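Local coordinates for glycoside hydrolase (Streptococcus pneumoniae serotype 4, PDB 6ORH), which probably acts as a family 29 alpha-L-fucosidase, releasing fucose from host-derived carbohydrate antigens, at residues E38-G42 against W127-S131; D257-R261 against D271-L275; R345-D349 against L442-S446. The protein carries 2 engineered substitutions. One frame throughout, in Å; residues are numbered along the deposited sequence.

Contact 1. Residues E38-G42 against W127-S131. With NDG (2-acetamido-2-deoxy-alpha-D-glucopyranose), chain C; FUC (alpha-L-fucopyranose), chain B.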
# COMPACT_ATOMS: atom_id res chain seq x y z
N GLU A 38 -5.32 11.19 -27.14
CA GLU A 38 -5.66 10.00 -26.35
C GLU A 38 -7.05 9.50 -26.71
O GLU A 38 -7.29 8.29 -26.71
CB GLU A 38 -5.51 10.30 -24.85
CG GLU A 38 -4.06 10.26 -24.41
CD GLU A 38 -3.53 8.83 -24.41
OE1 GLU A 38 -3.99 8.05 -23.57
OE2 GLU A 38 -2.67 8.50 -25.24
N TRP A 39 -7.97 10.43 -27.02
CA TRP A 39 -9.30 10.06 -27.48
C TRP A 39 -9.55 10.75 -28.82
O TRP A 39 -9.13 11.90 -28.99
CB TRP A 39 -10.38 10.52 -26.49
CG TRP A 39 -10.62 9.65 -25.29
CD1 TRP A 39 -9.90 8.56 -24.89
CD2 TRP A 39 -11.66 9.84 -24.31
NE1 TRP A 39 -10.42 8.05 -23.72
CE2 TRP A 39 -11.51 8.81 -23.35
CE3 TRP A 39 -12.70 10.77 -24.16
CZ2 TRP A 39 -12.36 8.69 -22.25
CZ3 TRP A 39 -13.55 10.64 -23.07
CH2 TRP A 39 -13.38 9.61 -22.14
N GLY A 40 -10.26 10.06 -29.71
CA GLY A 40 -10.60 10.61 -31.02
C GLY A 40 -12.10 10.85 -31.13
O GLY A 40 -12.87 10.35 -30.31
N THR A 41 -12.52 11.57 -32.18
CA THR A 41 -13.90 12.03 -32.24
C THR A 41 -14.70 11.27 -33.28
O THR A 41 -15.91 11.39 -33.32
CB THR A 41 -13.94 13.52 -32.60
OG1 THR A 41 -13.35 13.61 -33.90
CG2 THR A 41 -13.19 14.38 -31.60
N GLY A 42 -14.01 10.51 -34.14
CA GLY A 42 -14.62 9.82 -35.26
C GLY A 42 -14.61 10.70 -36.51
O GLY A 42 -15.12 10.30 -37.56
N TRP A 127 -18.34 2.11 -26.57
CA TRP A 127 -18.59 3.49 -27.02
C TRP A 127 -18.02 3.68 -28.43
O TRP A 127 -16.83 3.41 -28.66
CB TRP A 127 -17.98 4.48 -26.01
CG TRP A 127 -18.09 5.92 -26.43
CD1 TRP A 127 -19.07 6.51 -27.17
CD2 TRP A 127 -17.13 6.95 -26.14
NE1 TRP A 127 -18.78 7.83 -27.37
CE2 TRP A 127 -17.60 8.14 -26.73
CE3 TRP A 127 -15.95 6.99 -25.38
CZ2 TRP A 127 -16.90 9.34 -26.61
CZ3 TRP A 127 -15.24 8.17 -25.28
CH2 TRP A 127 -15.73 9.34 -25.88
N ASP A 128 -18.86 4.17 -29.36
CA ASP A 128 -18.41 4.42 -30.72
C ASP A 128 -18.82 5.84 -31.11
O ASP A 128 -20.02 6.10 -31.31
CB ASP A 128 -19.03 3.37 -31.65
CG ASP A 128 -18.41 3.36 -33.03
OD1 ASP A 128 -18.16 4.46 -33.57
OD2 ASP A 128 -18.17 2.25 -33.55
N ALA A 129 -17.82 6.72 -31.21
CA ALA A 129 -18.04 8.14 -31.49
C ALA A 129 -18.25 8.41 -32.99
O ALA A 129 -18.64 9.52 -33.34
CB ALA A 129 -16.88 8.95 -30.96
N HIS A 130 -18.00 7.41 -33.85
CA HIS A 130 -18.21 7.54 -35.29
C HIS A 130 -19.60 7.08 -35.73
O HIS A 130 -20.29 7.77 -36.50
CB HIS A 130 -17.16 6.76 -36.09
CG HIS A 130 -17.36 6.95 -37.57
ND1 HIS A 130 -18.15 6.11 -38.34
CD2 HIS A 130 -16.91 7.92 -38.40
CE1 HIS A 130 -18.17 6.56 -39.59
NE2 HIS A 130 -17.41 7.64 -39.65
N SER A 131 -20.01 5.89 -35.29
CA SER A 131 -21.12 5.18 -35.88
C SER A 131 -22.41 6.00 -35.81
O SER A 131 -22.81 6.43 -34.72
CB SER A 131 -21.36 3.90 -35.14
OG SER A 131 -22.51 3.29 -35.69
C1 NDG C . -10.26 8.09 -18.37
C2 NDG C . -9.49 7.00 -19.12
C3 NDG C . -10.35 5.74 -19.27
C4 NDG C . -10.90 5.27 -17.89
C5 NDG C . -11.51 6.48 -17.14
C6 NDG C . -11.62 6.03 -15.67
C7 NDG C . -7.78 7.86 -20.68
C8 NDG C . -7.49 8.50 -22.01
O5 NDG C . -10.59 7.58 -17.05
O3 NDG C . -9.53 4.71 -19.87
O4 NDG C . -12.00 4.39 -18.18
O6 NDG C . -12.36 6.99 -14.95
O7 NDG C . -6.91 7.69 -19.84
N2 NDG C . -9.06 7.53 -20.42
O1 NDG C . -11.46 8.41 -19.04
C1 FUC B . -10.08 3.89 -20.85
C2 FUC B . -10.04 4.41 -22.28
C3 FUC B . -8.58 4.65 -22.64
C4 FUC B . -7.81 3.32 -22.63
C5 FUC B . -7.96 2.70 -21.22
C6 FUC B . -7.39 1.29 -21.16
O2 FUC B . -10.78 5.64 -22.30
O3 FUC B . -8.52 5.26 -23.94
O4 FUC B . -8.35 2.47 -23.68
O5 FUC B . -9.38 2.64 -20.78

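Contact 2. Residues D257-R261 against D271-L275. With GAL (beta-D-galactopyranose), chain D.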
# COMPACT_ATOMS: atom_id res chain seq x y z
N ASP A 257 -4.29 -3.07 -15.53
CA ASP A 257 -3.81 -2.52 -16.79
C ASP A 257 -3.10 -1.20 -16.55
O ASP A 257 -3.55 -0.38 -15.75
CB ASP A 257 -4.99 -2.32 -17.76
CG ASP A 257 -6.08 -1.37 -17.27
OD1 ASP A 257 -6.44 -1.42 -16.06
OD2 ASP A 257 -6.58 -0.58 -18.08
N VAL A 258 -2.03 -0.96 -17.30
CA VAL A 258 -1.27 0.26 -17.10
C VAL A 258 -0.43 0.44 -18.35
O VAL A 258 0.05 -0.56 -18.91
CB VAL A 258 -0.41 0.18 -15.82
CG1 VAL A 258 0.49 -1.06 -15.80
CG2 VAL A 258 0.45 1.44 -15.64
N SER A 259 -0.23 1.70 -18.73
CA SER A 259 0.60 1.97 -19.90
C SER A 259 2.06 2.11 -19.47
O SER A 259 2.36 2.61 -18.38
CB SER A 259 0.11 3.20 -20.60
OG SER A 259 0.86 3.41 -21.82
N ILE A 260 2.97 1.70 -20.37
CA ILE A 260 4.39 1.95 -20.14
C ILE A 260 4.69 3.45 -20.22
O ILE A 260 5.72 3.90 -19.71
CB ILE A 260 5.29 1.12 -21.08
CG1 ILE A 260 6.70 0.99 -20.50
CG2 ILE A 260 5.33 1.73 -22.49
CD1 ILE A 260 7.61 0.11 -21.34
N ARG A 261 3.76 4.23 -20.79
CA ARG A 261 3.91 5.67 -20.93
C ARG A 261 2.80 6.38 -20.17
O ARG A 261 1.85 5.75 -19.67
CB ARG A 261 3.87 6.04 -22.42
CG ARG A 261 5.16 5.73 -23.18
CD ARG A 261 4.91 5.20 -24.59
NE ARG A 261 6.24 5.14 -25.21
CZ ARG A 261 6.88 6.20 -25.72
NH1 ARG A 261 6.29 7.39 -25.76
NH2 ARG A 261 8.12 6.04 -26.13
N ASP A 271 8.09 9.61 -22.44
CA ASP A 271 9.09 8.58 -22.21
C ASP A 271 8.47 7.40 -21.48
O ASP A 271 7.54 7.60 -20.69
CB ASP A 271 10.21 9.17 -21.35
CG ASP A 271 11.01 10.22 -22.10
OD1 ASP A 271 11.51 9.90 -23.18
OD2 ASP A 271 11.12 11.35 -21.59
N PRO A 272 9.00 6.17 -21.65
CA PRO A 272 8.53 5.02 -20.87
C PRO A 272 8.92 5.14 -19.40
O PRO A 272 9.89 5.83 -19.05
CB PRO A 272 9.29 3.82 -21.44
CG PRO A 272 10.53 4.46 -22.05
CD PRO A 272 10.10 5.81 -22.56
N LYS A 273 8.17 4.43 -18.56
CA LYS A 273 8.48 4.33 -17.14
C LYS A 273 9.88 3.78 -16.92
O LYS A 273 10.40 2.97 -17.69
CB LYS A 273 7.41 3.44 -16.50
CG LYS A 273 6.07 4.16 -16.35
CD LYS A 273 5.00 3.25 -15.76
CE LYS A 273 3.66 3.92 -15.48
NZ LYS A 273 3.06 4.61 -16.64
N SER A 274 10.51 4.17 -15.81
CA SER A 274 11.80 3.58 -15.44
C SER A 274 11.66 2.11 -15.06
O SER A 274 10.56 1.63 -14.70
CB SER A 274 12.42 4.34 -14.28
OG SER A 274 11.61 4.19 -13.11
N LEU A 275 12.79 1.40 -15.04
CA LEU A 275 12.80 0.05 -14.51
C LEU A 275 12.25 0.04 -13.08
O LEU A 275 11.46 -0.82 -12.73
CB LEU A 275 14.19 -0.58 -14.59
CG LEU A 275 14.30 -2.00 -14.04
CD1 LEU A 275 13.43 -2.96 -14.85
CD2 LEU A 275 15.75 -2.47 -14.03
C1 GAL D . -11.94 3.17 -17.40
C2 GAL D . -13.39 2.65 -17.41
C3 GAL D . -13.45 1.17 -16.99
C4 GAL D . -12.37 0.33 -17.67
C5 GAL D . -11.02 1.03 -17.45
C6 GAL D . -9.85 0.30 -18.06
O2 GAL D . -14.18 3.41 -16.48
O3 GAL D . -14.78 0.64 -17.24
O4 GAL D . -12.62 0.19 -19.09
O5 GAL D . -11.09 2.30 -18.15
O6 GAL D . -8.62 0.93 -17.61
O HOH W 1 0.60 5.68 -16.89

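Contact 3. Residues R345-D349 against L442-S446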
# COMPACT_ATOMS: atom_id res chain seq x y z
N ARG A 345 6.31 -30.48 4.37
CA ARG A 345 7.46 -30.60 3.48
C ARG A 345 7.06 -30.28 2.04
O ARG A 345 7.91 -29.99 1.21
CB ARG A 345 8.10 -31.99 3.59
CG ARG A 345 7.16 -33.14 3.23
CD ARG A 345 7.86 -34.48 2.98
NE ARG A 345 9.05 -34.37 2.13
CZ ARG A 345 9.06 -34.34 0.79
NH1 ARG A 345 7.95 -34.44 0.09
NH2 ARG A 345 10.22 -34.23 0.16
N HIS A 346 5.75 -30.29 1.76
CA HIS A 346 5.25 -30.00 0.43
C HIS A 346 5.45 -28.53 0.03
O HIS A 346 5.27 -28.18 -1.14
CB HIS A 346 3.78 -30.43 0.31
CG HIS A 346 3.63 -31.91 0.36
ND1 HIS A 346 2.41 -32.53 0.56
CD2 HIS A 346 4.56 -32.90 0.28
CE1 HIS A 346 2.59 -33.84 0.56
NE2 HIS A 346 3.91 -34.09 0.40
N LEU A 347 5.80 -27.67 0.99
CA LEU A 347 5.93 -26.25 0.70
C LEU A 347 7.27 -25.92 0.05
O LEU A 347 7.39 -24.88 -0.59
CB LEU A 347 5.74 -25.47 2.00
CG LEU A 347 4.34 -25.58 2.58
CD1 LEU A 347 4.31 -25.18 4.06
CD2 LEU A 347 3.38 -24.72 1.77
N THR A 348 8.27 -26.81 0.20
CA THR A 348 9.59 -26.47 -0.32
C THR A 348 10.19 -27.60 -1.15
O THR A 348 11.40 -27.63 -1.37
CB THR A 348 10.55 -26.12 0.82
OG1 THR A 348 10.62 -27.24 1.70
CG2 THR A 348 10.08 -24.94 1.64
N ASP A 349 9.35 -28.52 -1.61
CA ASP A 349 9.85 -29.74 -2.24
C ASP A 349 10.01 -29.55 -3.75
O ASP A 349 10.46 -30.47 -4.43
CB ASP A 349 8.99 -30.95 -1.87
CG ASP A 349 7.58 -30.96 -2.46
OD1 ASP A 349 7.15 -29.95 -3.04
OD2 ASP A 349 6.91 -32.01 -2.30
N LEU A 442 -1.53 -24.08 1.31
CA LEU A 442 -0.51 -23.38 0.55
C LEU A 442 0.20 -24.42 -0.29
O LEU A 442 0.37 -25.56 0.18
CB LEU A 442 0.51 -22.71 1.48
CG LEU A 442 0.04 -21.51 2.32
CD1 LEU A 442 1.16 -21.12 3.27
CD2 LEU A 442 -0.30 -20.33 1.40
N THR A 443 0.63 -24.03 -1.50
CA THR A 443 1.29 -24.96 -2.40
C THR A 443 2.81 -24.79 -2.38
O THR A 443 3.53 -25.68 -2.84
CB THR A 443 0.79 -24.81 -3.84
OG1 THR A 443 1.13 -23.51 -4.37
CG2 THR A 443 -0.69 -25.06 -3.95
N LYS A 444 3.29 -23.67 -1.85
CA LYS A 444 4.68 -23.28 -2.03
C LYS A 444 4.99 -22.11 -1.09
O LYS A 444 4.16 -21.21 -0.88
CB LYS A 444 4.86 -22.76 -3.46
CG LYS A 444 6.27 -22.41 -3.91
CD LYS A 444 6.15 -21.78 -5.29
CE LYS A 444 7.30 -20.89 -5.68
NZ LYS A 444 7.08 -20.37 -7.04
N ILE A 445 6.20 -22.16 -0.51
CA ILE A 445 6.84 -21.00 0.09
C ILE A 445 8.24 -20.90 -0.54
O ILE A 445 8.96 -21.91 -0.54
CB ILE A 445 6.94 -21.08 1.63
CG1 ILE A 445 5.56 -21.13 2.30
CG2 ILE A 445 7.76 -19.92 2.18
CD1 ILE A 445 5.60 -21.70 3.70
N SER A 446 8.54 -19.74 -1.12
CA SER A 446 9.83 -19.47 -1.75
C SER A 446 10.45 -18.21 -1.16
O SER A 446 9.73 -17.37 -0.61
CB SER A 446 9.70 -19.38 -3.27
OG SER A 446 9.22 -20.63 -3.80

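Contact 1. Residues E38-G42 against W127-S131
W127 pushes the benzo edge of its indole onto one face of W39 in a T-shaped stack. The planes stand at 75°. The centroids of the six-membered rings of W39 and W127 are 5.0 Å apart. W127 CZ3 comes within 3.7 Å of W39 CZ3, displaced toward the rim of the W39 ring. W127 reaches this far because CG lies anti to its backbone N (chi1 176°), which extends the indole from the 127-131 loop across to the 38-42 loop. The pyrrole edge of W39 is turned to the glycan: NE1 donates to FUC O2 at 2.8 Å, and weakly to FUC O3. H78 adds a second edge-to-face partner for W39, and V403 of the second subunit packs against it too. Farther along, the contact passes to the backbone. A129 sets its CB 3.5 Å from T41 O. The carbonyl oxygens T41 O and A129 O lie 3.3 Å apart and, both acceptors, do not bond. G42, with no side chain, lets the chains close to 4.3 Å between its CA and that of H130. G42 O then meets the edge of the imidazole in its plane, 3.1 Å from H130 CD2. D128 OD1 organises this turn, accepting from H130 N and S131 N as an Asx turn and Asx motif. No hydrogen bond joins the two loops, so aromatic and van der Waals contacts carry the interface; the T-stack covers a face of W39 while leaving its N-H for the fucose, consistent with W127 acting as a second-shell residue in positioning the sugar-binding indole.

Contact 2. Residues D257-R261 against D271-L275
Strand 250-259 of the TIM-type barrel ends in a turn whose carbonyl groups are gripped by K273, just ahead of helix 275-284. The first grip is backbone to backbone: K273 N donates to I260 O at 2.8 Å, and P272 CA adds a CA-H...O contact to the same oxygen. The second is made by the side chain. K273 runs extended past I260 O, with CG 3.4 Å from that oxygen, then bends at its last torsion (chi4 56°) and swings NZ onto S259 O at 2.7 Å, arriving tilted 24° from the carbonyl plane. Where the chain bends, CE also touches V258 CG2 at 4.1 Å. A water accepts from NZ at 2.7 Å and donates to R261 O, linking NZ to an oxygen it does not bond directly. Apolar surface fills in beside these bonds: I260 and P272 lie side by side and point the same way, with I260 CG1 3.9 Å from P272 CB. P272 CD sits over one face of the R261 guanidinium, 4.1 Å from NH2, while R261 NE makes its salt bridge to D308 of helix 306-322. S259 OG accepts from R261 N in an ST turn and also pairs with G263 O and N295. Two residues before S259 on the same strand, D257 OD2 accepts a hydrogen bond from GAL O6, placing the strand beside the glycan. The lysine charge is thus met by a carbonyl and a water rather than by a carboxylate across the contact, and would probably polarise the S259 carbonyl. The two direct bonds of K273 link the strand end to the residues leading into helix 275-284.

Contact 3. Residues R345-D349 against L442-S446
L347, at the end of a 3-10 segment, packs against strand 441-448: its CB and CD1 both meet I445, its CD2 meets L442. CB lies 4.1 Å from I445 CD1. With CG anti to the carbonyl carbon (chi1 -66°), the branch point sits beside the backbone N, and the fork there sends one methyl to each neighbour. CD1 meets I445 CD1 at 3.7 Å, a methyl-to-methyl contact between side chains that cross at a slant. CD2 goes the other way, settling 3.5 Å from L442 CB and at a like distance from L442 O. W356 of strand 356-357 and L366 of strand 364-370 also touch this leucine. The backbone of L347 supplies the one hydrogen bond between the segments: I445 N donates to L347 O at 3.0 Å, almost straight at 171°, with the donor tilted 20° from the carbonyl plane. K444 CA leans on the same oxygen in a CA-H...O contact. T348 CG2 approaches I445 O at 3.9 Å, while its OG1 bonds A331 O. Polar groups of the 345-349 segment pair elsewhere. R345 NH1 and D349 OD2 form a salt bridge at 3.6 Å, D349 OD2 also bonds S354, and H346 ND1 bonds S355 O. H346, D349 and T443 belong to a calcium site together with L351 and S354; no calcium is bound to this chain in the model. K444 N is buried here with no partner in the model. One straight bond and a branched leucine thus join the 345-349 turn to a strand of the galactose-binding-like C-terminal domain, consistent with holding together the two chain regions that furnish the calcium ligands.

Contact 1 is a surface meeting of two loops, whereas contacts 2 and 3 are partly buried and each sets a strand against a turn or loop. Contacts 1 and 2 belong to the fucosidase domain, with centres about 25 Å apart and nearest atoms about 7 Å apart; each places a residue on the same glycan. Contact 3 lies in the F5/8 type C domain, its centre about 50 Å from that of contact 1 and across the chain's centre. Chemistry follows place: aromatic stacking with no hydrogen bond between the two loops at the glycan rim, a lysine and water among carbonyls at the barrel, and aliphatic packing with a single backbone bond beside the calcium site.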